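Pyridoxal kinase (Lactobacillus plantarum, PDB 3HYO) probably catalyses the ATP-dependent phosphorylation of pyridoxal to pyridoxal 5'-phosphate, as a member of the ribokinase superfamily, with ADP and magnesium bound in this structure. Local coordinates at residues A[47-52]-A[257-262]; A[139-144]-A[178-183]; A[184-189]-A[198-203]; A[204-209]-A[245-250]. All blocks are in the same frame, centred on the assembly; numbering follows the deposited sequence.

Contact 1. Residues A[47-52]-A[257-262]; sequences SGYGTP and DRQGVA
Arg258 starts at the hydroxyl end of Tyr49 and carries its outer half, from CD to the guanidinium, across one face of the ring toward the main chain of Gly48. Its CB lies by the phenol end, 3.5 Å from Tyr49 OH, and CG then passes Ser47 O at 3.7 Å. Next comes CD, which stands 3.9 Å from the centroid of the Tyr49 ring and almost on the ring normal, the geometry of a CH-pi contact. A bend at the third torsion (chi3 -68°) lets the guanidinium follow the ring instead of running past it. Both segments are loops of a ribokinase-type fold: 47-52 lies between strands 33-42 and 54-55. The loop 257-262 joins helices 231-251 and 264-274, so this pair ties together parts far apart in sequence. Beyond the bend NE sits 3.7 Å from Tyr49 CE1 and is also salt-bridged to Asp256. The guanidinium lies flat on the phenol, centres 4.2 Å apart and planes 14° apart. At the tip, NH1 donates to Gly48 O over 3.0 Å at 163°; the oxygen lies near the guanidinium plane, whereas NH1 stands well above the carbonyl plane, away from its lone pairs. Gly48 leaves room for this passage, since a CB there would collide with Arg258 CD. His45 meets Tyr49 edge-to-face and donates to Arg258 O from NE2.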
# COMPACT_ATOMS: atom_id res chain seq x y z
N SER A 47 -15.15 -2.06 8.31
CA SER A 47 -15.41 -0.94 9.26
C SER A 47 -16.77 -0.25 9.10
O SER A 47 -16.88 0.75 8.39
CB SER A 47 -14.34 0.16 9.21
OG SER A 47 -13.03 -0.34 9.04
N GLY A 48 -17.80 -0.76 9.78
CA GLY A 48 -19.06 -0.02 9.92
C GLY A 48 -20.30 -0.58 9.26
O GLY A 48 -21.39 0.00 9.37
N TYR A 49 -20.17 -1.71 8.55
CA TYR A 49 -21.35 -2.31 7.96
C TYR A 49 -21.82 -3.55 8.71
O TYR A 49 -22.72 -4.21 8.25
CB TYR A 49 -21.09 -2.75 6.51
CG TYR A 49 -20.62 -1.67 5.59
CD1 TYR A 49 -21.53 -0.93 4.84
CD2 TYR A 49 -19.26 -1.41 5.44
CE1 TYR A 49 -21.09 0.08 3.96
CE2 TYR A 49 -18.81 -0.40 4.55
CZ TYR A 49 -19.74 0.32 3.84
OH TYR A 49 -19.30 1.30 2.95
N GLY A 50 -21.18 -3.87 9.83
CA GLY A 50 -21.42 -5.14 10.50
C GLY A 50 -20.59 -6.23 9.85
O GLY A 50 -19.86 -5.96 8.90
N THR A 51 -20.72 -7.47 10.34
CA THR A 51 -19.85 -8.57 9.91
C THR A 51 -20.01 -8.86 8.41
O THR A 51 -21.12 -9.20 7.98
CB THR A 51 -20.22 -9.86 10.68
OG1 THR A 51 -20.16 -9.59 12.10
CG2 THR A 51 -19.26 -10.99 10.32
N PRO A 52 -18.93 -8.70 7.61
CA PRO A 52 -19.09 -8.96 6.18
C PRO A 52 -19.10 -10.46 5.81
O PRO A 52 -18.64 -11.30 6.61
CB PRO A 52 -17.88 -8.28 5.53
CG PRO A 52 -16.93 -7.95 6.64
CD PRO A 52 -17.58 -8.23 7.97
N ASP A 257 -20.10 7.93 6.35
CA ASP A 257 -18.65 8.06 6.58
C ASP A 257 -17.78 6.83 6.24
O ASP A 257 -16.56 6.84 6.45
CB ASP A 257 -18.34 8.51 8.00
CG ASP A 257 -18.72 7.47 9.05
OD1 ASP A 257 -19.20 6.36 8.71
OD2 ASP A 257 -18.55 7.79 10.25
N ARG A 258 -18.40 5.77 5.73
CA ARG A 258 -17.67 4.51 5.52
C ARG A 258 -16.97 4.43 4.17
O ARG A 258 -15.91 3.83 4.06
CB ARG A 258 -18.61 3.33 5.70
CG ARG A 258 -19.25 3.30 7.12
CD ARG A 258 -20.41 2.35 7.20
NE ARG A 258 -21.55 2.79 6.42
CZ ARG A 258 -22.76 2.21 6.42
NH1 ARG A 258 -23.03 1.17 7.21
NH2 ARG A 258 -23.70 2.70 5.64
N GLN A 259 -17.56 5.06 3.17
CA GLN A 259 -17.06 5.03 1.78
C GLN A 259 -15.65 5.59 1.72
O GLN A 259 -15.34 6.58 2.39
CB GLN A 259 -18.03 5.82 0.87
CG GLN A 259 -17.77 5.77 -0.66
CD GLN A 259 -17.98 4.38 -1.29
OE1 GLN A 259 -18.74 3.55 -0.80
NE2 GLN A 259 -17.29 4.15 -2.40
N GLY A 260 -14.78 4.96 0.91
CA GLY A 260 -13.40 5.36 0.79
C GLY A 260 -13.24 6.74 0.14
O GLY A 260 -14.20 7.28 -0.41
N VAL A 261 -12.03 7.26 0.16
CA VAL A 261 -11.75 8.60 -0.40
C VAL A 261 -12.23 8.77 -1.84
O VAL A 261 -12.16 7.82 -2.65
CB VAL A 261 -10.28 9.01 -0.30
CG1 VAL A 261 -9.93 9.39 1.12
CG2 VAL A 261 -9.31 7.96 -0.95
N ALA A 262 -12.75 9.97 -2.14
CA ALA A 262 -13.15 10.32 -3.50
C ALA A 262 -11.94 10.28 -4.44
O ALA A 262 -10.82 10.66 -4.04
CB ALA A 262 -13.81 11.73 -3.53

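Contact 2. Residues A[139-144]-A[178-183]; sequences LPNTTE and ITDVQR. With ADP (adenosine-5'-diphosphate), chain B.
Asp180 OD1 is gripped twice by Thr142: the backbone N donates to it at 3.1 Å and Thr142 OG1 at 3.0 Å, both on the syn side but from opposite faces of the carboxylate. Having CG between the backbone N and the carbonyl carbon (chi1 62°) turns the Asp180 carboxylate to the start of helix 142-149. Its OD2 accepts from a water at 2.9 Å, which in turn accepts from Thr143 N. Alongside, Thr179 N donates to Pro140 O at 3.0 Å, while Thr179 OG1 reaches the alpha-phosphate oxygen O1A of ADP at 3.1 Å. One shell out, Asn141 and Glu144 form a capping box: Glu144 N donates to Asn141 OD1 at 2.7 Å, and Asn141 N to Glu144 OE1 at 2.8 Å. These two residues match the N-x-x-E motif of the ribokinase family, associated in relatives with magnesium and phosphate binding; here a magnesium ion lies about 4 Å from the Thr179 side chain. Ile178 packs into helix 159-167, Leu139 and Thr179 rest on helix 213-225, and strand 175-183 runs parallel to strand 137-138 on one side and antiparallel to 186-192 on the other.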
# COMPACT_ATOMS: atom_id res chain seq x y z
N LEU A 139 5.77 0.53 2.57
CA LEU A 139 5.09 1.70 3.12
C LEU A 139 4.37 1.38 4.42
O LEU A 139 3.14 1.41 4.48
CB LEU A 139 4.10 2.26 2.10
CG LEU A 139 4.59 2.37 0.66
CD1 LEU A 139 3.43 2.33 -0.32
CD2 LEU A 139 5.41 3.64 0.47
N PRO A 140 5.13 1.09 5.47
CA PRO A 140 4.50 0.86 6.76
C PRO A 140 4.05 2.18 7.39
O PRO A 140 4.69 3.22 7.16
CB PRO A 140 5.64 0.28 7.61
CG PRO A 140 6.86 0.85 7.01
CD PRO A 140 6.59 0.82 5.53
N ASN A 141 3.00 2.12 8.19
CA ASN A 141 2.77 3.16 9.17
C ASN A 141 3.70 2.99 10.37
O ASN A 141 4.43 2.02 10.45
CB ASN A 141 1.30 3.24 9.61
CG ASN A 141 0.81 2.02 10.37
OD1 ASN A 141 1.55 1.37 11.12
ND2 ASN A 141 -0.48 1.72 10.22
N THR A 142 3.63 3.92 11.31
CA THR A 142 4.40 3.89 12.53
C THR A 142 4.23 2.62 13.39
O THR A 142 5.20 2.10 13.98
CB THR A 142 4.11 5.16 13.34
OG1 THR A 142 4.54 6.28 12.55
CG2 THR A 142 4.86 5.15 14.64
N THR A 143 3.01 2.09 13.46
CA THR A 143 2.81 0.83 14.19
C THR A 143 3.49 -0.35 13.46
O THR A 143 4.11 -1.22 14.07
CB THR A 143 1.30 0.49 14.38
OG1 THR A 143 0.65 1.53 15.12
CG2 THR A 143 1.13 -0.84 15.14
N GLU A 144 3.33 -0.36 12.14
CA GLU A 144 3.84 -1.45 11.30
C GLU A 144 5.38 -1.47 11.27
O GLU A 144 5.99 -2.54 11.27
CB GLU A 144 3.25 -1.33 9.89
CG GLU A 144 1.77 -1.67 9.89
CD GLU A 144 0.97 -1.11 8.74
OE1 GLU A 144 1.47 -0.25 7.96
OE2 GLU A 144 -0.21 -1.53 8.63
N ILE A 178 7.99 5.49 5.89
CA ILE A 178 6.95 5.48 6.91
C ILE A 178 5.92 6.55 6.53
O ILE A 178 6.31 7.66 6.25
CB ILE A 178 7.51 5.67 8.34
CG1 ILE A 178 8.47 4.53 8.68
CG2 ILE A 178 6.37 5.78 9.35
CD1 ILE A 178 9.11 4.66 10.08
N THR A 179 4.63 6.20 6.52
CA THR A 179 3.63 7.00 5.74
C THR A 179 2.62 7.93 6.44
O THR A 179 1.89 8.70 5.77
CB THR A 179 2.76 6.09 4.89
OG1 THR A 179 2.22 5.08 5.75
CG2 THR A 179 3.57 5.46 3.73
N ASP A 180 2.56 7.84 7.76
CA ASP A 180 1.60 8.61 8.52
C ASP A 180 2.31 9.42 9.61
O ASP A 180 1.82 9.52 10.74
CB ASP A 180 0.62 7.65 9.18
CG ASP A 180 1.31 6.69 10.17
OD1 ASP A 180 2.58 6.69 10.29
OD2 ASP A 180 0.57 5.93 10.82
N VAL A 181 3.49 9.95 9.30
CA VAL A 181 4.30 10.67 10.27
C VAL A 181 3.74 12.08 10.38
O VAL A 181 3.57 12.75 9.38
CB VAL A 181 5.78 10.73 9.85
CG1 VAL A 181 6.59 11.58 10.82
CG2 VAL A 181 6.36 9.30 9.76
N GLN A 182 3.44 12.50 11.60
CA GLN A 182 2.91 13.86 11.84
C GLN A 182 4.01 14.82 12.31
O GLN A 182 4.78 14.48 13.21
CB GLN A 182 1.74 13.82 12.81
CG GLN A 182 0.68 12.80 12.37
CD GLN A 182 -0.73 13.13 12.82
OE1 GLN A 182 -0.95 13.88 13.79
NE2 GLN A 182 -1.72 12.56 12.12
N ARG A 183 4.10 15.98 11.67
CA ARG A 183 4.99 17.05 12.13
C ARG A 183 4.19 18.35 12.20
O ARG A 183 3.84 18.93 11.16
CB ARG A 183 6.19 17.23 11.21
CG ARG A 183 7.30 16.19 11.40
CD ARG A 183 8.57 16.65 10.72
NE ARG A 183 9.62 15.62 10.77
CZ ARG A 183 10.74 15.66 10.05
NH1 ARG A 183 10.98 16.67 9.22
NH2 ARG A 183 11.63 14.68 10.17
PB ADP B . -3.91 4.38 5.97
O1B ADP B . -4.33 4.56 7.36
O2B ADP B . -2.75 3.51 5.80
O3B ADP B . -5.09 4.14 5.18
PA ADP B . -1.99 6.58 5.90
O1A ADP B . -0.70 6.01 5.49
O2A ADP B . -2.25 6.96 7.29
O3A ADP B . -3.23 5.67 5.40
O5' ADP B . -2.39 7.79 4.96
C5' ADP B . -1.89 7.79 3.69
C4' ADP B . -1.70 9.24 3.33
O4' ADP B . -2.92 9.84 3.04
C3' ADP B . -1.06 10.09 4.43
O3' ADP B . 0.29 9.98 4.26
C2' ADP B . -1.47 11.43 3.99
O2' ADP B . -0.74 11.66 2.81
C1' ADP B . -2.89 11.18 3.52
N9 ADP B . -3.87 11.49 4.59
C8 ADP B . -4.43 10.63 5.40
N7 ADP B . -5.27 11.22 6.24
C5 ADP B . -5.24 12.49 5.99
C6 ADP B . -5.91 13.68 6.56
N6 ADP B . -6.78 13.59 7.58
N1 ADP B . -5.55 14.83 6.00
C2 ADP B . -4.70 14.93 4.99
N3 ADP B . -4.06 13.92 4.42
C4 ADP B . -4.31 12.68 4.88
O HOH W 1 0.61 4.07 13.10

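Contact 3. Residues A[184-189]-A[198-203]; sequences ADQIGC and VQYCGA. With ADP (adenosine-5'-diphosphate), chain B.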
# COMPACT_ATOMS: atom_id res chain seq x y z
N ALA A 184 3.92 18.80 13.42
CA ALA A 184 3.10 19.99 13.65
C ALA A 184 1.75 19.83 12.94
O ALA A 184 0.98 18.90 13.26
CB ALA A 184 3.84 21.22 13.18
N ASP A 185 1.44 20.69 11.98
CA ASP A 185 0.11 20.60 11.33
C ASP A 185 0.14 19.73 10.07
O ASP A 185 -0.86 19.66 9.33
CB ASP A 185 -0.48 21.98 11.04
CG ASP A 185 0.55 22.97 10.55
OD1 ASP A 185 1.42 22.59 9.76
OD2 ASP A 185 0.50 24.14 10.98
N GLN A 186 1.25 19.04 9.84
CA GLN A 186 1.41 18.25 8.66
C GLN A 186 1.29 16.75 8.89
O GLN A 186 1.55 16.27 9.97
CB GLN A 186 2.74 18.53 8.02
CG GLN A 186 2.98 19.94 7.57
CD GLN A 186 3.46 19.99 6.19
OE1 GLN A 186 2.82 20.53 5.39
NE2 GLN A 186 4.62 19.37 5.90
N ILE A 187 0.93 16.05 7.82
CA ILE A 187 0.95 14.57 7.83
C ILE A 187 1.66 14.15 6.55
O ILE A 187 1.48 14.78 5.50
CB ILE A 187 -0.50 13.95 7.93
CG1 ILE A 187 -0.45 12.42 8.16
CG2 ILE A 187 -1.38 14.37 6.79
CD1 ILE A 187 -1.87 11.80 8.33
N GLY A 188 2.50 13.13 6.63
CA GLY A 188 3.25 12.75 5.44
C GLY A 188 4.17 11.56 5.63
O GLY A 188 3.96 10.76 6.53
N CYS A 189 5.17 11.48 4.75
CA CYS A 189 6.08 10.33 4.58
C CYS A 189 7.48 10.69 5.04
O CYS A 189 7.94 11.80 4.78
CB CYS A 189 6.15 9.97 3.10
SG CYS A 189 4.61 9.18 2.48
N VAL A 198 17.42 11.63 7.13
CA VAL A 198 15.96 11.55 7.19
C VAL A 198 15.34 12.71 6.46
O VAL A 198 15.62 13.89 6.73
CB VAL A 198 15.42 11.55 8.64
CG1 VAL A 198 13.89 11.33 8.67
CG2 VAL A 198 16.10 10.51 9.47
N GLN A 199 14.49 12.37 5.50
CA GLN A 199 13.71 13.34 4.78
C GLN A 199 12.24 13.20 5.17
O GLN A 199 11.77 12.12 5.53
CB GLN A 199 13.87 13.14 3.27
CG GLN A 199 15.31 13.19 2.75
CD GLN A 199 15.99 14.54 2.97
OE1 GLN A 199 17.17 14.62 3.32
NE2 GLN A 199 15.24 15.61 2.73
N TYR A 200 11.54 14.33 5.11
CA TYR A 200 10.11 14.35 5.38
C TYR A 200 9.39 15.07 4.25
O TYR A 200 9.83 16.12 3.75
CB TYR A 200 9.82 14.99 6.74
CG TYR A 200 8.34 15.07 7.10
CD1 TYR A 200 7.69 13.97 7.67
CD2 TYR A 200 7.62 16.26 6.92
CE1 TYR A 200 6.34 14.04 8.00
CE2 TYR A 200 6.27 16.33 7.26
CZ TYR A 200 5.64 15.23 7.79
OH TYR A 200 4.32 15.31 8.13
N CYS A 201 8.28 14.49 3.84
CA CYS A 201 7.47 15.07 2.82
C CYS A 201 6.01 14.98 3.25
O CYS A 201 5.47 13.87 3.40
CB CYS A 201 7.70 14.34 1.51
SG CYS A 201 6.99 15.18 0.17
N GLY A 202 5.39 16.14 3.45
CA GLY A 202 4.04 16.19 4.01
C GLY A 202 3.14 17.26 3.41
O GLY A 202 3.52 17.98 2.48
N ALA A 203 1.93 17.33 3.92
CA ALA A 203 0.95 18.31 3.46
C ALA A 203 0.07 18.55 4.66
O ALA A 203 0.05 17.76 5.61
CB ALA A 203 0.12 17.75 2.29
PB ADP B . -3.91 4.38 5.97
O1B ADP B . -4.33 4.56 7.36
O2B ADP B . -2.75 3.51 5.80
O3B ADP B . -5.09 4.14 5.18
PA ADP B . -1.99 6.58 5.90
O1A ADP B . -0.70 6.01 5.49
O2A ADP B . -2.25 6.96 7.29
O3A ADP B . -3.23 5.67 5.40
O5' ADP B . -2.39 7.79 4.96
C5' ADP B . -1.89 7.79 3.69
C4' ADP B . -1.70 9.24 3.33
O4' ADP B . -2.92 9.84 3.04
C3' ADP B . -1.06 10.09 4.43
O3' ADP B . 0.29 9.98 4.26
C2' ADP B . -1.47 11.43 3.99
O2' ADP B . -0.74 11.66 2.81
C1' ADP B . -2.89 11.18 3.52
N9 ADP B . -3.87 11.49 4.59
C8 ADP B . -4.43 10.63 5.40
N7 ADP B . -5.27 11.22 6.24
C5 ADP B . -5.24 12.49 5.99
C6 ADP B . -5.91 13.68 6.56
N6 ADP B . -6.78 13.59 7.58
N1 ADP B . -5.55 14.83 6.00
C2 ADP B . -4.70 14.93 4.99
N3 ADP B . -4.06 13.92 4.42
C4 ADP B . -4.31 12.68 4.88
O HOH W 2 6.52 18.80 3.42
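Tyr200 swings its ring out opposite its main-chain nitrogen (chi1 180°), which lays it toward strand 186-189, and Gln186, bent at its second torsion (chi2 -130°), brings its amide round to the edge of that ring. There NE2 of Gln186 lies 3.7 Å from Tyr200 CE2, with amide and ring planes 56° apart. The phenol oxygen comes to 3.2 Å from Gly188 N, at too poor an angle for a bond; its hydrogen bond goes one strand further, to Val181 O. A phenylalanine here would probably leave Val181 O without that donor and remove a side-chain hydrogen bond between the hairpin and strand 175-183.

Strands 186-192 and 198-204 form an antiparallel beta hairpin at the end of the main sheet. Ile187 and Ala203 are a hydrogen-bonded pair, bonded both ways with Ile187 N to Ala203 O at 2.9 Å, and so are Cys189 and Cys201, with Cys189 N to Cys201 O at 2.8 Å. Between them the non-hydrogen-bonded pair Gly188 and Gly202 closes to 3.8 Å between CA atoms, a spacing that a CB on Gly188 would break by collision. On the outer edge, one water accepts from Gln186 NE2 at 3.2 Å and from Gly202 N at 2.9 Å, satisfying an amide that faces away from the partner strand. Ile187, Cys189, Cys201 and Ala203 share one face, where Ile187 CG2 touches ADP N3 at 3.6 Å. Direct bonding across the hairpin is thus all main-chain, and what it offers the adenine is van der Waals contact from Ile187.

Contact 4. Residues A[204-209]-A[245-250]; sequences RRLPGH and AVAETI. With ADP (adenosine-5'-diphosphate), chain B.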
# COMPACT_ATOMS: atom_id res chain seq x y z
N ARG A 204 -0.65 19.66 4.64
CA ARG A 204 -1.43 20.06 5.80
C ARG A 204 -2.53 19.06 6.11
O ARG A 204 -3.36 18.74 5.26
CB ARG A 204 -1.99 21.47 5.59
CG ARG A 204 -2.48 22.14 6.86
CD ARG A 204 -2.77 23.62 6.56
NE ARG A 204 -1.54 24.36 6.29
CZ ARG A 204 -0.85 25.10 7.16
NH1 ARG A 204 -1.30 25.26 8.40
NH2 ARG A 204 0.27 25.70 6.79
N ARG A 205 -2.52 18.54 7.33
CA ARG A 205 -3.51 17.53 7.75
C ARG A 205 -4.92 18.12 7.77
O ARG A 205 -5.12 19.23 8.29
CB ARG A 205 -3.14 17.00 9.13
CG ARG A 205 -4.00 15.85 9.56
CD ARG A 205 -3.43 15.17 10.76
NE ARG A 205 -4.26 14.04 11.17
CZ ARG A 205 -5.04 14.03 12.26
NH1 ARG A 205 -5.09 15.11 13.05
NH2 ARG A 205 -5.77 12.96 12.55
N LEU A 206 -5.89 17.38 7.21
CA LEU A 206 -7.29 17.81 7.18
C LEU A 206 -8.10 17.09 8.25
O LEU A 206 -7.76 15.96 8.63
CB LEU A 206 -7.89 17.58 5.77
CG LEU A 206 -7.03 18.18 4.63
CD1 LEU A 206 -7.68 17.95 3.27
CD2 LEU A 206 -6.73 19.70 4.81
N PRO A 207 -9.18 17.72 8.74
CA PRO A 207 -9.93 17.12 9.85
C PRO A 207 -10.62 15.83 9.43
O PRO A 207 -11.09 15.71 8.29
CB PRO A 207 -10.99 18.18 10.18
CG PRO A 207 -11.16 18.97 8.90
CD PRO A 207 -9.78 19.01 8.32
N GLY A 208 -10.69 14.88 10.36
CA GLY A 208 -11.48 13.67 10.15
C GLY A 208 -10.58 12.49 9.87
O GLY A 208 -9.36 12.63 9.77
N HIS A 209 -11.19 11.31 9.74
CA HIS A 209 -10.44 10.12 9.35
C HIS A 209 -11.15 9.48 8.16
O HIS A 209 -12.38 9.43 8.14
CB HIS A 209 -10.36 9.10 10.48
CG HIS A 209 -9.92 7.74 10.02
ND1 HIS A 209 -8.60 7.43 9.75
CD2 HIS A 209 -10.63 6.62 9.74
CE1 HIS A 209 -8.51 6.18 9.35
NE2 HIS A 209 -9.73 5.66 9.33
N ALA A 245 -7.46 14.45 -2.67
CA ALA A 245 -8.55 13.46 -2.58
C ALA A 245 -9.32 13.55 -1.26
O ALA A 245 -10.57 13.42 -1.23
CB ALA A 245 -8.01 12.01 -2.81
N VAL A 246 -8.58 13.76 -0.17
CA VAL A 246 -9.22 13.92 1.15
C VAL A 246 -10.06 15.19 1.12
O VAL A 246 -11.20 15.19 1.55
CB VAL A 246 -8.20 13.89 2.33
CG1 VAL A 246 -8.84 14.31 3.65
CG2 VAL A 246 -7.58 12.44 2.47
N ALA A 247 -9.51 16.27 0.55
CA ALA A 247 -10.27 17.52 0.43
C ALA A 247 -11.57 17.35 -0.36
O ALA A 247 -12.61 17.87 0.01
CB ALA A 247 -9.36 18.64 -0.17
N GLU A 248 -11.53 16.63 -1.48
CA GLU A 248 -12.73 16.42 -2.25
C GLU A 248 -13.77 15.59 -1.46
O GLU A 248 -14.98 15.84 -1.55
CB GLU A 248 -12.39 15.69 -3.57
CG GLU A 248 -13.62 15.54 -4.45
CD GLU A 248 -13.36 14.75 -5.72
OE1 GLU A 248 -12.24 14.27 -5.89
OE2 GLU A 248 -14.29 14.63 -6.54
N THR A 249 -13.28 14.58 -0.74
CA THR A 249 -14.13 13.75 0.12
C THR A 249 -14.93 14.62 1.10
O THR A 249 -16.15 14.48 1.23
CB THR A 249 -13.28 12.70 0.90
OG1 THR A 249 -12.49 11.94 -0.05
CG2 THR A 249 -14.20 11.72 1.67
N ILE A 250 -14.22 15.50 1.78
CA ILE A 250 -14.85 16.45 2.74
C ILE A 250 -15.90 17.32 2.02
O ILE A 250 -17.04 17.48 2.52
CB ILE A 250 -13.81 17.33 3.48
CG1 ILE A 250 -12.81 16.47 4.26
CG2 ILE A 250 -14.51 18.33 4.41
CD1 ILE A 250 -11.63 17.22 4.80
PB ADP B . -3.91 4.38 5.97
O1B ADP B . -4.33 4.56 7.36
O2B ADP B . -2.75 3.51 5.80
O3B ADP B . -5.09 4.14 5.18
PA ADP B . -1.99 6.58 5.90
O1A ADP B . -0.70 6.01 5.49
O2A ADP B . -2.25 6.96 7.29
O3A ADP B . -3.23 5.67 5.40
O5' ADP B . -2.39 7.79 4.96
C5' ADP B . -1.89 7.79 3.69
C4' ADP B . -1.70 9.24 3.33
O4' ADP B . -2.92 9.84 3.04
C3' ADP B . -1.06 10.09 4.43
O3' ADP B . 0.29 9.98 4.26
C2' ADP B . -1.47 11.43 3.99
O2' ADP B . -0.74 11.66 2.81
C1' ADP B . -2.89 11.18 3.52
N9 ADP B . -3.87 11.49 4.59
C8 ADP B . -4.43 10.63 5.40
N7 ADP B . -5.27 11.22 6.24
C5 ADP B . -5.24 12.49 5.99
C6 ADP B . -5.91 13.68 6.56
N6 ADP B . -6.78 13.59 7.58
N1 ADP B . -5.55 14.83 6.00
C2 ADP B . -4.70 14.93 4.99
N3 ADP B . -4.06 13.92 4.42
C4 ADP B . -4.31 12.68 4.88
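This is an apolar surface contact at the adenine end of the nucleotide site, where Leu206 and Pro207, in the loop leading from strand 198-204 to helix 213-225, pack on Val246, Ala247 and Ile250 of helix 231-251. The three helix residues are spaced so as to share one face. With CG beside the backbone N (chi1 -51°), Leu206 sends CD1 onto the helix, 3.8 Å from Val246 CG1 and 3.9 Å from Ala247 CB; the Leu206 and Val246 side chains lie alongside, running in opposing senses. Nearer the backbone, Leu206 CB meets Ile250 CD1 at 3.9 Å, and that same methyl lies 3.8 Å from Pro207 O. The loop also recognises the base through its main chain: Leu206 N donates to ADP N1 at 2.8 Å and 169°, and ADP N6 donates back to Leu206 O at 2.8 Å and 173°, so the Watson-Crick edge is matched without any side chain. Replacing Leu206 by an alanine would probably open a gap against Val246 and Ala247 and leave the adenine-binding loop less firmly seated on the helix. Val246 also touches the nucleotide, its CG2 lying 4.1 Å from ADP C4. Behind this face, Ala245 O accepts from Thr249 N and Thr249 OG1, which arrive from opposite faces of the carbonyl plane.

How the contacts relate
Contacts 2, 3 and 4 each touch ADP: 139-144/178-183 at the alpha-phosphate and ribose, 184-189/198-203 at the base, and 204-209/245-250 at its Watson-Crick edge. They follow one another along the chain and also touch in space. Val181 N lies 2.9 Å from Gly188 O, linking contacts 2 and 3, and Asp185 O lies 2.8 Å from Arg205 N, linking contacts 3 and 4. Contact 1 lies farther off, its centre about 22 Å from that of contact 2 and 27 Å from that of contact 3, with the Ser47 side chain about 10 Å from ADP. It touches contact 4, centred about 16 Å away, where Ala262 N comes within 2.9 Å of Thr249 OG1.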